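Local coordinates for protein putative N-acetylmuramoyl-L-alanine amidase,autolysin cwp6 (Peptoclostridium difficile, PDB 5J72) that probably hydrolyses the amide bond between N-acetylmuramic acid and L-alanine in cell wall peptidoglycan, using a zinc-bearing amidase domain joined to CWB2 cell wall-anchoring domains, at residues A136-T139 against R140-A144; T174-A177 against S178-A182; E194-K197 against A198-R202; R241-T244 against S245-A249; S371-I374 against V375-I378. All blocks are in the same frame, centred on the assembly; numbering follows the deposited sequence.

Contact 1. Residues A136-T139 against R140-A144; sequences AGAT and RFETA
Thr139 and Glu142 close a capping box at the start of helix 140-151 in a CWB2 domain, with Thr139 as N-cap. The path of Glu142 shows how the box is built. Its CB packs 3.6 Å from Gly137 CA; Gly137 suits this place because the direction in which a CB would project is already occupied by Glu142 CB. CG stands anti to the carbonyl carbon, and a bend at chi2 (81°) then turns the carboxylate back toward the residues before the helix. OE1 is the working atom. It accepts the backbone N-H of Thr139, with N and OE1 2.7 Å apart, and also the hydroxyl of Thr139, whose OG1 lies only 2.5 Å from OE1. This one oxygen takes both bonds, from opposite faces of its plane, the N-H nearly along its C-O axis and the hydroxyl from the syn side. Threonine serves well as N-cap because its OG1, while donating to OE1, accepts from Phe141 N at 3.2 Å. The same OG1 lies at the edge of the Phe141 ring, 3.4 Å from CD2. The Phe141 side chain continues onto Ser195 and Thr196 of helix 194-203, and Arg140 NH1 bonds Gly164 O. One turn on, Thr143 N reaches Thr139 O at 2.9 Å in an i to i+4 helical bond. The hydroxyl of Thr143, set beside its own backbone N, faces the incoming loop: OG1 receives the N-H of Gly137 at 2.9 Å, nearly straight at 163°.

Contact 2. Residues T174-A177 against S178-A182; sequences TPLA and STYDA
Thr179 OG1 donates to Pro175 O at 2.8 Å, one turn back along helix 174-180. The backbone Thr179 N reaches that same oxygen at 3.0 Å, and the two donors arrive from opposite faces of the carbonyl plane. The hydroxyl can do this because OG1 sits beside its own backbone N (chi1 -67°), leaning toward the preceding turn. Ser178 OG makes a comparable bond to Thr174 O, but Ser178 has two conformers, so this grip is less certain than that of Ser178 N on the same oxygen. Such short hydroxyl side chains can bend back onto a carbonyl of the preceding turn. Pro175 has no N-H to donate, which costs nothing in the first turn, where no earlier helical carbonyl waits for one.

The helix ends in a Schellman motif: Asp181, with positive phi, lets Ala182 N turn back to Ala177 O at 2.8 Å, while Asp181 N bonds Ser178 O weakly. The Asp181 side chain lies about 4 Å from a bound calcium ion and near Asn6, a calcium-binding residue.

Beyond the backbone, Leu176 crosses the face of the Tyr180 ring. Its CD1 makes a CH-pi contact 4.0 Å from the ring centroid, and CG comes within 3.5 Å of Tyr180 CE2. Tyrosine offers an apolar face with a polar end: the ring packs on Leu176, the side chain also touches Val160 of strand 158-163, and OH bonds Glu251 OE2 of helix 241-253.

Contact 3. Residues E194-K197 against A198-R202; sequences ESTK and AELKR
Glu194 and Ala198 meet at the start of helix 194-203, an amphipathic alpha-helix of the first CWB2 domain, whose inner side lies on strand 184-187 and helix 140-151. Glu194 O accepts Ala198 N at 2.9 Å, and a bend at chi2 (59°) folds the glutamate along the helix until OE2 lies 3.9 Å from Ala198 CB. The small methyl of alanine lets the carboxylate lie beside it on the exposed side. Ser195 gives its O to Glu199 N; its short side chain packs on Phe141 of helix 140-151.

Thr196 O receives Leu200 N in a nearly straight bond (169°). The two side chains lie alongside each other on the buried face, Thr196 CG2 4.1 Å from Leu200 CD1, and both touch Leu185. Thr196 can be buried because OG1 bonds Leu186 O.

Lys197 runs next to Lys201 in the same direction on the outer face, and their NZ atoms are 4.5 Å apart. One water accepts from both, 3.0 Å from Lys197 NZ and 2.9 Å from Lys201 NZ, which probably eases the repulsion; Lys201 NZ also bonds Ala228 O.

Farther along, Glu199, whose OE2 also meets Ser148 OG, is held side-on in a salt bridge with Arg202. Arginine suits the task because NE and NH1 offer two N-H bonds in the guanidinium plane, one for each carboxylate oxygen: NE meets Glu199 OE1, and NH1 meets Glu199 OE2 at 2.8 Å.

Contact 4. Residues R241-T244 against S245-A249; sequences RHET and SLLIA
His242 O is gripped by two donors from the next turn of helix 241-253: Ser245 OG at 2.9 Å and Leu246 N at 3.1 Å. Both approach from the same face of the carbonyl plane. Ser245 reaches it because OG stands between its backbone N and carbonyl carbon (chi1 79°). Serine is apt at this buried place, since its OG also bonds Leu289 N of strand 287-290, linking the helix to a sheet edge.

The next two backbone bonds are short. Leu247 N reaches Glu243 O, and Ile248 N reaches Thr244 O, each at 2.8 Å. Ile248 also brings CG1 to 3.2 Å from Thr244 O, while its CD1 meets Thr244 CG2 at 3.9 Å. That methyl faces the apolar side because Thr244 OG1 is turned the other way, to Gly238 N and Asp240 O. Glu243 contributes its aliphatic part: CG lies 4.1 Å from Leu247 CD1, and the extended chain carries OE1 back to Val239 N. Arg241 NH1 forms a salt bridge with Glu270 OE1 and also bonds Gly266 O.

The leucines and isoleucine divide the surroundings: Leu246 packs on Trp302, whereas Leu247 and Ile248 both touch Ile236. Such a helix, entered from parallel strand 232-236 and resting against strand 287-290 of the next parallel sheet, is characteristic of the layered alpha/beta fold of CWB2 domains.

Contact 5. Residues S371-I374 against V375-I378; sequences SDII and VDSI
Ile373 reaches Asp376 through two torsions: chi1 of 50° sets CG1 between the backbone N and carbonyl carbon, and an extended chi2 carries CD1 forward to Asp376. There the methyl packs against the carboxylate, with CD1 3.4 Å from OD2. In Ile374 the other branch does the work. With CG2 anti to the backbone N, that methyl lies against Ile378 CD1 at 3.6 Å, while the end of the side chain leads away from the turn; Ile374 also packs on Tyr271 and Leu274 of helix 270-283. A beta-branched residue suits such a place because one branch can meet the turn while the other remains available to neighbouring parts.

The backbone here makes the first turn of helix 375-387, which follows strand 362-370 in the third CWB2 domain. Ile374, just before the helix, supplies its O to Ile378 N at 3.3 Å, a bond lying in the carbonyl plane, and more weakly to Ser377 N. Ile378 CG1 lies 3.6 Å from Ile374 O.

Water completes the entry to the helix. It donates to Ile373 O and accepts from Ser377 OG, each at 2.8 Å, so the small serine hydroxyl is tied to the loop by way of a single bridge. Val375 is buried against Arg140 and Ala167. Just upstream, Ser371 O receives Arg346 NH1, and Asp372 OD1 forms a salt bridge with Lys396.

From the N terminus, five local contacts follow in series, and none nests within or crosses another. Contact 1 closes the loop between strand 128-135 and helix 140-151. Contacts 2 and 3, in the same CWB2 range, are turns of helices 174-180 and 194-203. Contact 4 belongs to the second range and contact 5 to the third, where it closes the loop ahead of helix 375-387. Contact 1 packs on contact 3 through Phe141 and Ser195, and on contact 5 through Arg140 and Val375. Contact 2 touches contact 4 at Leu176 and Ile248, and contact 5 at Thr174 and Ile378, so the first domain is joined to both others.

Contact 1. Residues A136-T139 against R140-A144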
loop_
_atom_site.group_PDB
_atom_site.type_symbol
_atom_site.label_atom_id
_atom_site.label_comp_id
_atom_site.label_asym_id
_atom_site.label_seq_id
_atom_site.Cartn_x
_atom_site.Cartn_y
_atom_site.Cartn_z
ATOM N N ALA A 136 4.896 9.477 -13.921
ATOM C CA ALA A 136 5.194 8.312 -14.726
ATOM C C ALA A 136 5.812 8.664 -16.040
ATOM O O ALA A 136 5.550 9.762 -16.541
ATOM C CB ALA A 136 3.867 7.605 -15.034
ATOM N N GLY A 137 6.589 7.740 -16.607
ATOM C CA GLY A 137 7.145 7.908 -17.948
ATOM C C GLY A 137 6.996 6.592 -18.723
ATOM O O GLY A 137 6.297 5.682 -18.257
ATOM N N ALA A 138 7.655 6.465 -19.883
ATOM C CA ALA A 138 7.583 5.282 -20.756
ATOM C C ALA A 138 8.073 4.021 -20.094
ATOM O O ALA A 138 7.484 2.970 -20.292
ATOM C CB ALA A 138 8.398 5.532 -22.017
ATOM N N THR A 139 9.161 4.094 -19.318
ATOM C CA THR A 139 9.673 2.934 -18.613
ATOM C C THR A 139 9.934 3.294 -17.151
ATOM O O THR A 139 9.776 4.460 -16.745
ATOM C CB THR A 139 10.979 2.429 -19.255
ATOM O OG1 THR A 139 12.061 3.256 -18.826
ATOM C CG2 THR A 139 10.941 2.496 -20.809
ATOM N N ARG A 140 10.340 2.298 -16.393
ATOM C CA ARG A 140 10.654 2.462 -15.006
ATOM C C ARG A 140 11.728 3.597 -14.829
ATOM O O ARG A 140 11.678 4.307 -13.821
ATOM C CB ARG A 140 11.199 1.147 -14.457
ATOM C CG ARG A 140 12.438 0.637 -15.201
ATOM C CD ARG A 140 12.772 -0.864 -14.812
ATOM N NE ARG A 140 11.608 -1.701 -15.143
ATOM C CZ ARG A 140 11.346 -2.903 -14.641
ATOM N NH1 ARG A 140 12.197 -3.484 -13.805
ATOM N NH2 ARG A 140 10.211 -3.513 -14.938
ATOM N N PHE A 141 12.675 3.727 -15.762
ATOM C CA PHE A 141 13.726 4.768 -15.657
ATOM C C PHE A 141 13.089 6.156 -15.711
ATOM O O PHE A 141 13.450 6.986 -14.898
ATOM C CB PHE A 141 14.751 4.649 -16.814
ATOM C CG PHE A 141 15.492 3.361 -16.729
ATOM C CD1 PHE A 141 16.632 3.249 -15.949
ATOM C CD2 PHE A 141 15.018 2.219 -17.386
ATOM C CE1 PHE A 141 17.296 2.022 -15.811
ATOM C CE2 PHE A 141 15.683 0.994 -17.248
ATOM C CZ PHE A 141 16.815 0.902 -16.460
ATOM N N GLU A 142 12.151 6.409 -16.688
ATOM C CA GLU A 142 11.535 7.724 -16.763
ATOM C C GLU A 142 10.588 7.932 -15.627
ATOM O O GLU A 142 10.407 9.081 -15.209
ATOM C CB GLU A 142 10.763 7.960 -18.080
ATOM C CG GLU A 142 11.653 8.000 -19.311
ATOM C CD GLU A 142 12.020 6.613 -19.810
ATOM O OE1 GLU A 142 11.352 5.622 -19.451
ATOM O OE2 GLU A 142 13.001 6.513 -20.557
ATOM N N THR A 143 9.945 6.859 -15.126
ATOM C CA THR A 143 9.052 7.049 -13.989
ATOM C C THR A 143 9.899 7.498 -12.752
ATOM O O THR A 143 9.439 8.393 -12.034
ATOM C CB THR A 143 8.271 5.750 -13.687
ATOM O OG1 THR A 143 7.270 5.663 -14.672
ATOM C CG2 THR A 143 7.553 5.772 -12.303
ATOM N N ALA A 144 11.088 6.895 -12.534
ATOM C CA ALA A 144 11.919 7.305 -11.391
ATOM C C ALA A 144 12.294 8.821 -11.550
ATOM O O ALA A 144 12.344 9.566 -10.565
ATOM C CB ALA A 144 13.174 6.462 -11.312
#

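Contact 2. Residues T174-A177 against S178-A182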
loop_
_atom_site.group_PDB
_atom_site.type_symbol
_atom_site.label_atom_id
_atom_site.label_comp_id
_atom_site.label_asym_id
_atom_site.label_seq_id
_atom_site.Cartn_x
_atom_site.Cartn_y
_atom_site.Cartn_z
ATOM N N THR A 174 15.035 2.135 0.516
ATOM C CA THR A 174 14.217 3.312 0.859
ATOM C C THR A 174 14.529 3.940 2.159
ATOM O O THR A 174 14.602 5.160 2.206
ATOM C CB THR A 174 12.667 2.993 0.723
ATOM O OG1 THR A 174 12.432 2.845 -0.673
ATOM C CG2 THR A 174 11.809 4.079 1.269
ATOM N N PRO A 175 14.728 3.198 3.279
ATOM C CA PRO A 175 15.034 3.874 4.547
ATOM C C PRO A 175 16.361 4.682 4.519
ATOM O O PRO A 175 16.512 5.673 5.220
ATOM C CB PRO A 175 15.058 2.708 5.571
ATOM C CG PRO A 175 14.146 1.698 4.961
ATOM C CD PRO A 175 14.466 1.757 3.479
ATOM N N LEU A 176 17.318 4.205 3.714
ATOM C CA LEU A 176 18.587 4.956 3.608
ATOM C C LEU A 176 18.374 6.192 2.719
ATOM O O LEU A 176 18.850 7.269 3.053
ATOM C CB LEU A 176 19.627 4.058 2.965
ATOM C CG LEU A 176 21.031 4.771 2.803
ATOM C CD1 LEU A 176 21.531 5.259 4.193
ATOM C CD2 LEU A 176 22.038 3.736 2.267
ATOM N N ALA A 177 17.708 6.026 1.540
ATOM C CA ALA A 177 17.410 7.205 0.727
ATOM C C ALA A 177 16.643 8.232 1.548
ATOM O O ALA A 177 16.905 9.432 1.401
ATOM C CB ALA A 177 16.578 6.815 -0.508
ATOM N N SER A 178 15.738 7.782 2.429
ATOM C CA SER A 178 14.970 8.706 3.255
ATOM C C SER A 178 15.860 9.364 4.294
ATOM O O SER A 178 15.675 10.550 4.611
ATOM C CB SER A 178 13.828 7.987 3.983
ATOM O OG SER A 178 13.108 7.171 3.055
ATOM N N THR A 179 16.835 8.614 4.842
ATOM C CA THR A 179 17.741 9.216 5.806
ATOM C C THR A 179 18.584 10.318 5.120
ATOM O O THR A 179 18.861 11.352 5.742
ATOM C CB THR A 179 18.693 8.111 6.359
ATOM O OG1 THR A 179 17.858 7.199 7.118
ATOM C CG2 THR A 179 19.764 8.690 7.270
ATOM N N TYR A 180 18.981 10.085 3.857
ATOM C CA TYR A 180 19.708 11.110 3.098
ATOM C C TYR A 180 18.759 12.202 2.532
ATOM O O TYR A 180 19.238 13.246 2.079
ATOM C CB TYR A 180 20.312 10.503 1.836
ATOM C CG TYR A 180 21.388 9.450 2.001
ATOM C CD1 TYR A 180 22.270 9.485 3.074
ATOM C CD2 TYR A 180 21.549 8.453 1.058
ATOM C CE1 TYR A 180 23.293 8.541 3.197
ATOM C CE2 TYR A 180 22.573 7.511 1.162
ATOM C CZ TYR A 180 23.435 7.568 2.230
ATOM O OH TYR A 180 24.430 6.638 2.252
ATOM N N ASP A 181 17.463 11.922 2.499
ATOM C CA ASP A 181 16.439 12.789 1.853
ATOM C C ASP A 181 16.877 12.893 0.376
ATOM O O ASP A 181 17.141 13.956 -0.165
ATOM C CB ASP A 181 16.325 14.169 2.553
ATOM C CG ASP A 181 15.164 15.022 2.005
ATOM O OD1 ASP A 181 14.262 14.450 1.299
ATOM O OD2 ASP A 181 15.160 16.243 2.270
ATOM N N ALA A 182 16.961 11.728 -0.266
ATOM C CA ALA A 182 17.421 11.609 -1.637
ATOM C C ALA A 182 16.510 10.727 -2.469
ATOM O O ALA A 182 15.876 9.835 -1.930
ATOM C CB ALA A 182 18.788 10.922 -1.621
#

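Contact 3. Residues E194-K197 against A198-R202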
loop_
_atom_site.group_PDB
_atom_site.type_symbol
_atom_site.label_atom_id
_atom_site.label_comp_id
_atom_site.label_asym_id
_atom_site.label_seq_id
_atom_site.Cartn_x
_atom_site.Cartn_y
_atom_site.Cartn_z
ATOM N N GLU A 194 19.819 7.646 -20.936
ATOM C CA GLU A 194 19.797 9.073 -21.056
ATOM C C GLU A 194 18.869 9.735 -20.026
ATOM O O GLU A 194 19.190 10.805 -19.524
ATOM C CB GLU A 194 19.322 9.402 -22.483
ATOM C CG GLU A 194 19.082 10.884 -22.735
ATOM C CD GLU A 194 20.336 11.786 -22.515
ATOM O OE1 GLU A 194 21.476 11.320 -22.749
ATOM O OE2 GLU A 194 20.148 12.964 -22.121
ATOM N N SER A 195 17.705 9.117 -19.750
ATOM C CA SER A 195 16.758 9.638 -18.783
ATOM C C SER A 195 17.515 9.792 -17.417
ATOM O O SER A 195 17.485 10.895 -16.859
ATOM C CB SER A 195 15.548 8.686 -18.703
ATOM O OG SER A 195 15.955 7.393 -18.279
ATOM N N THR A 196 18.212 8.778 -16.929
ATOM C CA THR A 196 18.935 8.891 -15.641
ATOM C C THR A 196 20.111 9.928 -15.742
ATOM O O THR A 196 20.317 10.726 -14.840
ATOM C CB THR A 196 19.525 7.504 -15.241
ATOM O OG1 THR A 196 18.415 6.621 -15.072
ATOM C CG2 THR A 196 20.357 7.568 -13.935
ATOM N N LYS A 197 20.870 9.891 -16.868
ATOM C CA LYS A 197 21.981 10.831 -17.048
ATOM C C LYS A 197 21.459 12.281 -16.953
ATOM O O LYS A 197 22.068 13.085 -16.277
ATOM C CB LYS A 197 22.602 10.542 -18.439
ATOM C CG LYS A 197 23.426 11.696 -19.006
ATOM C CD LYS A 197 24.036 11.291 -20.404
ATOM C CE LYS A 197 24.832 12.445 -21.010
ATOM N NZ LYS A 197 26.225 12.423 -20.484
ATOM N N ALA A 198 20.337 12.610 -17.608
ATOM C CA ALA A 198 19.856 13.986 -17.605
ATOM C C ALA A 198 19.327 14.377 -16.240
ATOM O O ALA A 198 19.470 15.547 -15.849
ATOM C CB ALA A 198 18.739 14.167 -18.669
ATOM N N GLU A 199 18.692 13.432 -15.500
ATOM C CA GLU A 199 18.176 13.841 -14.199
ATOM C C GLU A 199 19.335 13.982 -13.195
ATOM O O GLU A 199 19.268 14.841 -12.323
ATOM C CB GLU A 199 17.106 12.791 -13.712
ATOM C CG GLU A 199 16.511 13.108 -12.317
ATOM C CD GLU A 199 15.735 14.442 -12.272
ATOM O OE1 GLU A 199 15.540 15.093 -13.351
ATOM O OE2 GLU A 199 15.310 14.840 -11.152
ATOM N N LEU A 200 20.383 13.117 -13.266
ATOM C CA LEU A 200 21.543 13.290 -12.413
ATOM C C LEU A 200 22.111 14.720 -12.698
ATOM O O LEU A 200 22.440 15.457 -11.777
ATOM C CB LEU A 200 22.685 12.286 -12.749
ATOM C CG LEU A 200 22.452 10.859 -12.241
ATOM C CD1 LEU A 200 23.500 9.966 -12.796
ATOM C CD2 LEU A 200 22.519 10.876 -10.708
ATOM N N LYS A 201 22.211 15.115 -13.964
ATOM C CA LYS A 201 22.730 16.475 -14.223
ATOM C C LYS A 201 21.823 17.574 -13.635
ATOM O O LYS A 201 22.302 18.562 -13.033
ATOM C CB LYS A 201 22.809 16.728 -15.763
ATOM C CG LYS A 201 23.976 15.932 -16.379
ATOM C CD LYS A 201 24.042 16.237 -17.951
ATOM C CE LYS A 201 25.275 15.629 -18.629
ATOM N NZ LYS A 201 26.584 16.312 -18.251
ATOM N N ARG A 202 20.530 17.400 -13.798
ATOM C CA ARG A 202 19.577 18.406 -13.290
ATOM C C ARG A 202 19.643 18.520 -11.758
ATOM O O ARG A 202 19.590 19.636 -11.245
ATOM C CB ARG A 202 18.119 17.993 -13.687
ATOM C CG ARG A 202 17.138 19.183 -13.577
ATOM C CD ARG A 202 15.658 18.694 -13.648
ATOM N NE ARG A 202 15.317 17.816 -12.527
ATOM C CZ ARG A 202 15.064 18.271 -11.303
ATOM N NH1 ARG A 202 14.817 17.420 -10.317
ATOM N NH2 ARG A 202 15.062 19.590 -11.056
HETATM O O HOH W 1 27.853 14.939 -20.408
#

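Contact 4. Residues R241-T244 against S245-A249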
loop_
_atom_site.group_PDB
_atom_site.type_symbol
_atom_site.label_atom_id
_atom_site.label_comp_id
_atom_site.label_asym_id
_atom_site.label_seq_id
_atom_site.Cartn_x
_atom_site.Cartn_y
_atom_site.Cartn_z
ATOM N N ARG A 241 21.728 -10.288 -0.262
ATOM C CA ARG A 241 20.720 -9.312 0.240
ATOM C C ARG A 241 20.778 -9.164 1.722
ATOM O O ARG A 241 20.584 -8.069 2.206
ATOM C CB ARG A 241 19.306 -9.824 -0.022
ATOM C CG ARG A 241 19.126 -10.232 -1.438
ATOM C CD ARG A 241 17.793 -10.853 -1.668
ATOM N NE ARG A 241 17.562 -10.886 -3.095
ATOM C CZ ARG A 241 16.380 -11.087 -3.629
ATOM N NH1 ARG A 241 15.329 -11.284 -2.856
ATOM N NH2 ARG A 241 16.227 -11.086 -4.947
ATOM N N HIS A 242 21.028 -10.247 2.492
ATOM C CA HIS A 242 21.002 -10.088 3.959
ATOM C C HIS A 242 22.093 -9.223 4.413
ATOM O O HIS A 242 21.857 -8.356 5.261
ATOM C CB HIS A 242 21.115 -11.440 4.737
ATOM C CG HIS A 242 20.258 -12.514 4.169
ATOM N ND1 HIS A 242 18.915 -12.619 4.471
ATOM C CD2 HIS A 242 20.540 -13.523 3.312
ATOM C CE1 HIS A 242 18.423 -13.654 3.808
ATOM N NE2 HIS A 242 19.379 -14.220 3.102
ATOM N N GLU A 243 23.332 -9.416 3.874
ATOM C CA GLU A 243 24.435 -8.586 4.319
ATOM C C GLU A 243 24.243 -7.117 3.823
ATOM O O GLU A 243 24.558 -6.214 4.547
ATOM C CB GLU A 243 25.799 -9.094 3.750
ATOM C CG GLU A 243 26.921 -8.426 4.566
ATOM C CD GLU A 243 28.342 -8.739 4.015
ATOM O OE1 GLU A 243 28.502 -9.229 2.872
ATOM O OE2 GLU A 243 29.272 -8.454 4.756
ATOM N N THR A 244 23.793 -6.935 2.609
ATOM C CA THR A 244 23.540 -5.565 2.134
ATOM C C THR A 244 22.535 -4.846 3.053
ATOM O O THR A 244 22.765 -3.690 3.365
ATOM C CB THR A 244 23.010 -5.610 0.720
ATOM O OG1 THR A 244 24.053 -6.168 -0.082
ATOM C CG2 THR A 244 22.671 -4.161 0.189
ATOM N N SER A 245 21.446 -5.544 3.528
ATOM C CA SER A 245 20.493 -4.884 4.420
ATOM C C SER A 245 21.199 -4.543 5.702
ATOM O O SER A 245 20.951 -3.506 6.320
ATOM C CB SER A 245 19.243 -5.760 4.635
ATOM O OG SER A 245 19.385 -6.832 5.561
ATOM N N LEU A 246 22.158 -5.416 6.140
ATOM C CA LEU A 246 22.923 -5.082 7.355
ATOM C C LEU A 246 23.799 -3.865 7.089
ATOM O O LEU A 246 23.883 -2.953 7.922
ATOM C CB LEU A 246 23.930 -6.277 7.825
ATOM C CG LEU A 246 24.813 -5.862 9.054
ATOM C CD1 LEU A 246 23.963 -5.458 10.216
ATOM C CD2 LEU A 246 25.784 -7.072 9.459
ATOM N N LEU A 247 24.468 -3.837 5.945
ATOM C CA LEU A 247 25.380 -2.690 5.665
ATOM C C LEU A 247 24.579 -1.373 5.543
ATOM O O LEU A 247 25.045 -0.316 5.962
ATOM C CB LEU A 247 26.128 -2.995 4.367
ATOM C CG LEU A 247 27.167 -4.177 4.559
ATOM C CD1 LEU A 247 27.652 -4.643 3.156
ATOM C CD2 LEU A 247 28.301 -3.667 5.492
ATOM N N ILE A 248 23.348 -1.460 5.012
ATOM C CA ILE A 248 22.499 -0.250 4.933
ATOM C C ILE A 248 22.122 0.182 6.338
ATOM O O ILE A 248 22.153 1.362 6.682
ATOM C CB ILE A 248 21.272 -0.615 4.111
ATOM C CG1 ILE A 248 21.692 -0.731 2.610
ATOM C CG2 ILE A 248 20.167 0.447 4.336
ATOM C CD1 ILE A 248 20.570 -1.267 1.699
ATOM N N ALA A 249 21.788 -0.802 7.185
ATOM C CA ALA A 249 21.440 -0.452 8.560
ATOM C C ALA A 249 22.639 0.232 9.269
ATOM O O ALA A 249 22.439 1.172 10.053
ATOM C CB ALA A 249 20.987 -1.723 9.334
#

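Contact 5. Residues S371-I374 against V375-I378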
loop_
_atom_site.group_PDB
_atom_site.type_symbol
_atom_site.label_atom_id
_atom_site.label_comp_id
_atom_site.label_asym_id
_atom_site.label_seq_id
_atom_site.Cartn_x
_atom_site.Cartn_y
_atom_site.Cartn_z
ATOM N N SER A 371 1.025 -3.722 -8.627
ATOM C CA SER A 371 1.648 -4.740 -7.770
ATOM C C SER A 371 2.375 -5.800 -8.556
ATOM O O SER A 371 2.925 -6.711 -7.937
ATOM C CB SER A 371 0.582 -5.438 -6.937
ATOM O OG SER A 371 -0.419 -5.932 -7.814
ATOM N N ASP A 372 2.383 -5.728 -9.891
ATOM C CA ASP A 372 3.094 -6.767 -10.655
ATOM C C ASP A 372 4.573 -6.520 -10.798
ATOM O O ASP A 372 5.277 -7.407 -11.252
ATOM C CB ASP A 372 2.512 -6.957 -12.078
ATOM C CG ASP A 372 2.395 -5.688 -12.897
ATOM O OD1 ASP A 372 2.725 -5.723 -14.098
ATOM O OD2 ASP A 372 1.953 -4.678 -12.361
ATOM N N ILE A 373 5.063 -5.372 -10.425
ATOM C CA ILE A 373 6.497 -5.150 -10.546
ATOM C C ILE A 373 6.997 -4.691 -9.196
ATOM O O ILE A 373 6.178 -4.315 -8.343
ATOM C CB ILE A 373 6.760 -4.111 -11.630
ATOM C CG1 ILE A 373 5.877 -2.881 -11.391
ATOM C CG2 ILE A 373 6.456 -4.726 -13.023
ATOM C CD1 ILE A 373 6.109 -1.856 -12.463
ATOM N N ILE A 374 8.257 -4.747 -8.964
ATOM C CA ILE A 374 8.750 -4.293 -7.671
ATOM C C ILE A 374 9.333 -2.844 -7.778
ATOM O O ILE A 374 9.212 -2.071 -6.850
ATOM C CB ILE A 374 9.926 -5.230 -7.246
ATOM C CG1 ILE A 374 9.393 -6.680 -6.982
ATOM C CG2 ILE A 374 10.628 -4.668 -6.015
ATOM C CD1 ILE A 374 8.454 -6.717 -5.815
ATOM N N VAL A 375 9.958 -2.531 -8.932
ATOM C CA VAL A 375 10.752 -1.298 -9.020
ATOM C C VAL A 375 9.956 -0.010 -8.825
ATOM O O VAL A 375 10.518 0.894 -8.232
ATOM C CB VAL A 375 11.483 -1.289 -10.378
ATOM C CG1 VAL A 375 10.460 -1.186 -11.531
ATOM C CG2 VAL A 375 12.490 -0.124 -10.432
ATOM N N ASP A 376 8.690 0.079 -9.274
ATOM C CA ASP A 376 7.988 1.365 -9.129
ATOM C C ASP A 376 7.766 1.664 -7.653
ATOM O O ASP A 376 7.740 2.836 -7.275
ATOM C CB ASP A 376 6.649 1.344 -9.875
ATOM C CG ASP A 376 6.802 1.589 -11.390
ATOM O OD1 ASP A 376 7.950 1.887 -11.849
ATOM O OD2 ASP A 376 5.796 1.471 -12.118
ATOM N N SER A 377 7.543 0.616 -6.818
ATOM C CA SER A 377 7.320 0.888 -5.381
ATOM C C SER A 377 8.658 1.272 -4.749
ATOM O O SER A 377 8.699 2.032 -3.791
ATOM C CB SER A 377 6.758 -0.345 -4.679
ATOM O OG SER A 377 5.420 -0.517 -5.126
ATOM N N ILE A 378 9.764 0.714 -5.268
ATOM C CA ILE A 378 11.083 1.086 -4.714
ATOM C C ILE A 378 11.374 2.572 -5.027
ATOM O O ILE A 378 11.741 3.311 -4.136
ATOM C CB ILE A 378 12.203 0.222 -5.386
ATOM C CG1 ILE A 378 12.140 -1.207 -4.861
ATOM C CG2 ILE A 378 13.581 0.767 -5.006
ATOM C CD1 ILE A 378 13.080 -2.092 -5.662
HETATM O O HOH W 2 5.270 -1.781 -7.599
#